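Local coordinates for protein Exo-arabinanase (Penicillium chrysogenum, PDB 3A72) that hydrolyses alpha-1,5-linked L-arabinan as an exo-acting glycosidase, probably releasing arabinobiose from the chain end, at residues Leu79-Phe84 with Pro148-Phe153. Residues are numbered along the deposited sequence; the frame is centred on the assembly and turned at random.
Sequences LRYQPF and PVWEPF. With AHR (alpha-L-arabinofuranose), chain B; AHR (alpha-L-arabinofuranose), chain C.
Q82 uses OE1 to meet the backbone N of E151 and NE2 to hold a bound sugar. Its OE1 accepts E151 N at 2.9 Å, with the donor 43° out of the carbonyl plane. OE1 also accepts a hydrogen bond from water 1, which donates a second to V149 O. Its NE2 donates almost straight (170°) to O5 of the chain C arabinofuranose, 2.9 Å away. A bend at chi2 (138°) turns the amide toward both partners. W150 presents an indole edge to OE1 and one face to the chain B arabinofuranose, whose C5 sits 3.6 Å above the ring; P148 CB backs the other face. Beside it, the Y81 ring carries C5 of the chain C sugar over its centre, and Y81 CD2 meets W150 CZ3 edgewise at 4.0 Å. E151 points its carboxylate at the chain B sugar, and its OE1 is also hydrogen-bonded to S166 OG. Further along, F153 CA lies over the F84 ring, 4.2 Å from its centroid, a CH-pi contact. The near-parallel strands are the innermost of neighbouring blades in a six-bladed beta-propeller. With both amide atoms engaged, the flip of Q82 is fixed, so one side chain ties the blade-to-blade junction to recognition of arabinobiose.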
ATOM      1  N   LEU A  79     -11.679  -8.168   9.599  1.00  5.27           N
ATOM      2  CA  LEU A  79     -10.768  -7.622   8.550  1.00  4.94           C
ATOM      3  C   LEU A  79      -9.922  -6.584   9.229  1.00  4.70           C
ATOM      4  O   LEU A  79     -10.373  -5.462   9.509  1.00  5.35           O
ATOM      5  CB  LEU A  79     -11.556  -7.086   7.370  1.00  5.39           C
ATOM      6  CG  LEU A  79     -12.420  -8.093   6.628  1.00  5.85           C
ATOM      7  CD1 LEU A  79     -12.955  -7.500   5.328  1.00  6.97           C
ATOM      8  CD2 LEU A  79     -11.680  -9.434   6.380  1.00  7.17           C
ATOM      9  N   ARG A  80      -8.724  -6.996   9.613  1.00  4.50           N
ATOM     10  CA  ARG A  80      -7.956  -6.357  10.662  1.00  4.44           C
ATOM     11  C   ARG A  80      -6.766  -5.550  10.220  1.00  4.54           C
ATOM     12  O   ARG A  80      -6.541  -4.435  10.708  1.00  5.27           O
ATOM     13  CB  ARG A  80      -7.511  -7.434  11.685  1.00  5.17           C
ATOM     14  CG  ARG A  80      -6.919  -6.856  12.970  1.00  5.12           C
ATOM     15  CD  ARG A  80      -6.585  -7.971  14.009  1.00  5.10           C
ATOM     16  NE  ARG A  80      -7.755  -8.822  14.240  1.00  5.57           N
ATOM     17  CZ  ARG A  80      -8.772  -8.556  15.013  1.00  5.44           C
ATOM     18  NH1 ARG A  80      -8.749  -7.482  15.824  1.00  6.17           N
ATOM     19  NH2 ARG A  80      -9.818  -9.366  15.030  1.00  5.80           N
ATOM     20  N   TYR A  81      -5.946  -6.135   9.333  1.00  4.65           N
ATOM     21  CA  TYR A  81      -4.685  -5.539   8.922  1.00  4.18           C
ATOM     22  C   TYR A  81      -4.632  -5.335   7.381  1.00  4.28           C
ATOM     23  O   TYR A  81      -5.122  -6.158   6.607  1.00  4.67           O
ATOM     24  CB  TYR A  81      -3.488  -6.382   9.279  1.00  4.45           C
ATOM     25  CG  TYR A  81      -3.050  -6.405  10.733  1.00  4.66           C
ATOM     26  CD1 TYR A  81      -3.579  -5.550  11.710  1.00  5.05           C
ATOM     27  CD2 TYR A  81      -2.055  -7.316  11.127  1.00  4.77           C
ATOM     28  CE1 TYR A  81      -3.128  -5.617  13.037  1.00  4.95           C
ATOM     29  CE2 TYR A  81      -1.620  -7.386  12.412  1.00  4.83           C
ATOM     30  CZ  TYR A  81      -2.168  -6.527  13.375  1.00  5.06           C
ATOM     31  OH  TYR A  81      -1.723  -6.556  14.698  1.00  5.98           O
ATOM     32  N   GLN A  82      -3.971  -4.248   7.012  1.00  4.01           N
ATOM     33  CA  GLN A  82      -3.367  -4.105   5.689  1.00  4.17           C
ATOM     34  C   GLN A  82      -4.366  -4.188   4.527  1.00  4.05           C
ATOM     35  O   GLN A  82      -4.219  -4.954   3.604  1.00  5.00           O
ATOM     36  CB  GLN A  82      -2.248  -5.141   5.530  1.00  4.38           C
ATOM     37  CG  GLN A  82      -1.156  -4.922   6.570  1.00  4.27           C
ATOM     38  CD  GLN A  82      -0.594  -6.166   7.215  1.00  3.94           C
ATOM     39  OE1 GLN A  82      -0.661  -7.273   6.642  1.00  4.50           O
ATOM     40  NE2 GLN A  82       0.003  -5.999   8.376  1.00  4.55           N
ATOM     41  N   PRO A  83      -5.373  -3.288   4.549  1.00  4.06           N
ATOM     42  CA  PRO A  83      -6.288  -3.208   3.409  1.00  4.46           C
ATOM     43  C   PRO A  83      -5.565  -2.674   2.190  1.00  4.63           C
ATOM     44  O   PRO A  83      -4.466  -2.096   2.239  1.00  6.56           O
ATOM     45  CB  PRO A  83      -7.343  -2.199   3.884  1.00  4.83           C
ATOM     46  CG  PRO A  83      -6.571  -1.278   4.797  1.00  5.58           C
ATOM     47  CD  PRO A  83      -5.620  -2.228   5.520  1.00  5.14           C
ATOM     48  N   PHE A  84      -6.212  -2.810   1.041  1.00  4.26           N
ATOM     49  CA  PHE A  84      -5.751  -2.242  -0.231  1.00  4.40           C
ATOM     50  C   PHE A  84      -6.943  -2.128  -1.142  1.00  4.27           C
ATOM     51  O   PHE A  84      -7.618  -3.130  -1.411  1.00  5.61           O
ATOM     52  CB  PHE A  84      -4.660  -3.119  -0.912  1.00  4.69           C
ATOM     53  CG  PHE A  84      -4.035  -2.376  -2.053  1.00  4.10           C
ATOM     54  CD1 PHE A  84      -3.079  -1.434  -1.810  1.00  4.77           C
ATOM     55  CD2 PHE A  84      -4.444  -2.542  -3.361  1.00  4.57           C
ATOM     56  CE1 PHE A  84      -2.523  -0.659  -2.780  1.00  5.26           C
ATOM     57  CE2 PHE A  84      -3.895  -1.785  -4.371  1.00  5.03           C
ATOM     58  CZ  PHE A  84      -2.933  -0.847  -4.102  1.00  4.81           C
ATOM     59  N   PRO A 148       3.407 -15.713   9.080  1.00  4.44           N
ATOM     60  CA  PRO A 148       2.333 -14.884   8.503  1.00  4.55           C
ATOM     61  C   PRO A 148       2.593 -14.453   7.057  1.00  4.30           C
ATOM     62  O   PRO A 148       3.714 -14.451   6.547  1.00  4.89           O
ATOM     63  CB  PRO A 148       2.342 -13.636   9.415  1.00  4.77           C
ATOM     64  CG  PRO A 148       3.795 -13.541   9.877  1.00  4.81           C
ATOM     65  CD  PRO A 148       4.149 -14.980  10.110  1.00  4.43           C
ATOM     66  N   VAL A 149       1.498 -14.009   6.449  1.00  3.96           N
ATOM     67  CA  VAL A 149       1.511 -13.242   5.231  1.00  3.92           C
ATOM     68  C   VAL A 149       0.980 -11.842   5.538  1.00  4.25           C
ATOM     69  O   VAL A 149       0.210 -11.646   6.502  1.00  4.89           O
ATOM     70  CB  VAL A 149       0.686 -13.895   4.119  1.00  4.61           C
ATOM     71  CG1 VAL A 149       1.298 -15.224   3.724  1.00  5.60           C
ATOM     72  CG2 VAL A 149      -0.782 -14.056   4.497  1.00  5.11           C
ATOM     73  N   TRP A 150       1.385 -10.849   4.728  1.00  4.06           N
ATOM     74  CA  TRP A 150       1.090  -9.455   5.032  1.00  3.94           C
ATOM     75  C   TRP A 150       0.978  -8.589   3.783  1.00  3.93           C
ATOM     76  O   TRP A 150       1.651  -8.837   2.767  1.00  4.36           O
ATOM     77  CB  TRP A 150       2.203  -8.889   5.813  1.00  4.78           C
ATOM     78  CG  TRP A 150       2.938  -9.529   6.931  1.00  4.20           C
ATOM     79  CD1 TRP A 150       4.150 -10.145   6.874  1.00  4.34           C
ATOM     80  CD2 TRP A 150       2.558  -9.521   8.323  1.00  4.34           C
ATOM     81  NE1 TRP A 150       4.486 -10.528   8.114  1.00  4.50           N
ATOM     82  CE2 TRP A 150       3.581 -10.144   9.044  1.00  4.14           C
ATOM     83  CE3 TRP A 150       1.441  -9.057   9.006  1.00  4.65           C
ATOM     84  CZ2 TRP A 150       3.558 -10.272  10.411  1.00  4.67           C
ATOM     85  CZ3 TRP A 150       1.421  -9.162  10.395  1.00  4.85           C
ATOM     86  CH2 TRP A 150       2.483  -9.767  11.067  1.00  4.97           C
ATOM     87  N   GLU A 151       0.267  -7.476   3.891  1.00  4.00           N
ATOM     88  CA  GLU A 151       0.544  -6.275   3.067  1.00  3.98           C
ATOM     89  C   GLU A 151       0.294  -6.472   1.560  1.00  3.96           C
ATOM     90  O   GLU A 151       1.183  -6.219   0.736  1.00  4.17           O
ATOM     91  CB  GLU A 151       1.940  -5.761   3.333  1.00  4.33           C
ATOM     92  CG  GLU A 151       2.158  -5.311   4.781  1.00  4.23           C
ATOM     93  CD  GLU A 151       3.515  -5.588   5.337  1.00  4.58           C
ATOM     94  OE1 GLU A 151       4.401  -6.173   4.711  1.00  4.78           O
ATOM     95  OE2 GLU A 151       3.760  -5.189   6.565  1.00  5.42           O
ATOM     96  N   PRO A 152      -0.909  -6.825   1.155  1.00  4.01           N
ATOM     97  CA  PRO A 152      -1.193  -6.969  -0.270  1.00  4.01           C
ATOM     98  C   PRO A 152      -1.106  -5.641  -1.043  1.00  3.98           C
ATOM     99  O   PRO A 152      -1.492  -4.561  -0.535  1.00  4.36           O
ATOM    100  CB  PRO A 152      -2.632  -7.476  -0.330  1.00  4.38           C
ATOM    101  CG  PRO A 152      -3.246  -6.971   0.957  1.00  4.66           C
ATOM    102  CD  PRO A 152      -2.130  -7.110   1.981  1.00  4.57           C
ATOM    103  N   PHE A 153      -0.656  -5.758  -2.276  1.00  4.21           N
ATOM    104  CA  PHE A 153      -0.656  -4.676  -3.257  1.00  3.92           C
ATOM    105  C   PHE A 153      -1.162  -5.268  -4.575  1.00  3.89           C
ATOM    106  O   PHE A 153      -0.620  -6.293  -5.008  1.00  4.99           O
ATOM    107  CB  PHE A 153       0.754  -4.064  -3.424  1.00  4.10           C
ATOM    108  CG  PHE A 153       0.734  -2.835  -4.322  1.00  3.98           C
ATOM    109  CD1 PHE A 153       0.565  -1.586  -3.761  1.00  4.23           C
ATOM    110  CD2 PHE A 153       0.821  -2.958  -5.691  1.00  4.39           C
ATOM    111  CE1 PHE A 153       0.439  -0.469  -4.565  1.00  4.81           C
ATOM    112  CE2 PHE A 153       0.688  -1.834  -6.505  1.00  4.37           C
ATOM    113  CZ  PHE A 153       0.493  -0.620  -5.944  1.00  5.02           C
TER
HETATM  114  O5  AHR B   1       3.898  -5.661  11.158  1.00  4.41           O
HETATM  115  C5  AHR B   1       4.132  -6.438   9.939  1.00  4.63           C
HETATM  116  C4  AHR B   1       5.523  -6.143   9.454  1.00  4.71           C
HETATM  117  O4  AHR B   1       5.553  -4.788   8.984  1.00  4.82           O
HETATM  118  C3  AHR B   1       5.931  -7.005   8.265  1.00  4.55           C
HETATM  119  O3  AHR B   1       6.544  -8.219   8.734  1.00  4.87           O
HETATM  120  C2  AHR B   1       6.932  -6.084   7.525  1.00  4.67           C
HETATM  121  O2  AHR B   1       6.922  -6.263   6.110  1.00  4.52           O
HETATM  122  C1  AHR B   1       6.533  -4.671   7.946  1.00  4.63           C
HETATM  123  O1  AHR B   1       7.660  -3.990   8.571  1.00  5.43           O
HETATM  124  O5  AHR C   2      -0.243  -3.398   9.681  1.00  4.82           O
HETATM  125  C5  AHR C   2      -0.263  -3.709  11.105  1.00  4.71           C
HETATM  126  C4  AHR C   2       1.156  -3.981  11.557  1.00  4.80           C
HETATM  127  O4  AHR C   2       1.626  -5.195  10.877  1.00  5.02           O
HETATM  128  C3  AHR C   2       1.216  -4.394  13.021  1.00  4.85           C
HETATM  129  O3  AHR C   2       1.275  -3.250  13.897  1.00  5.80           O
HETATM  130  C2  AHR C   2       2.566  -5.139  13.050  1.00  4.90           C
HETATM  131  O2  AHR C   2       2.642  -6.107  14.122  1.00  6.30           O
HETATM  132  C1  AHR C   2       2.602  -5.845  11.687  1.00  4.50           C
HETATM  133  O   HOH W   1      -1.652  -9.877   7.579  1.00  5.35           O
HETATM  134  O   HOH W   2      -1.780  -3.740   2.087  1.00  5.15           O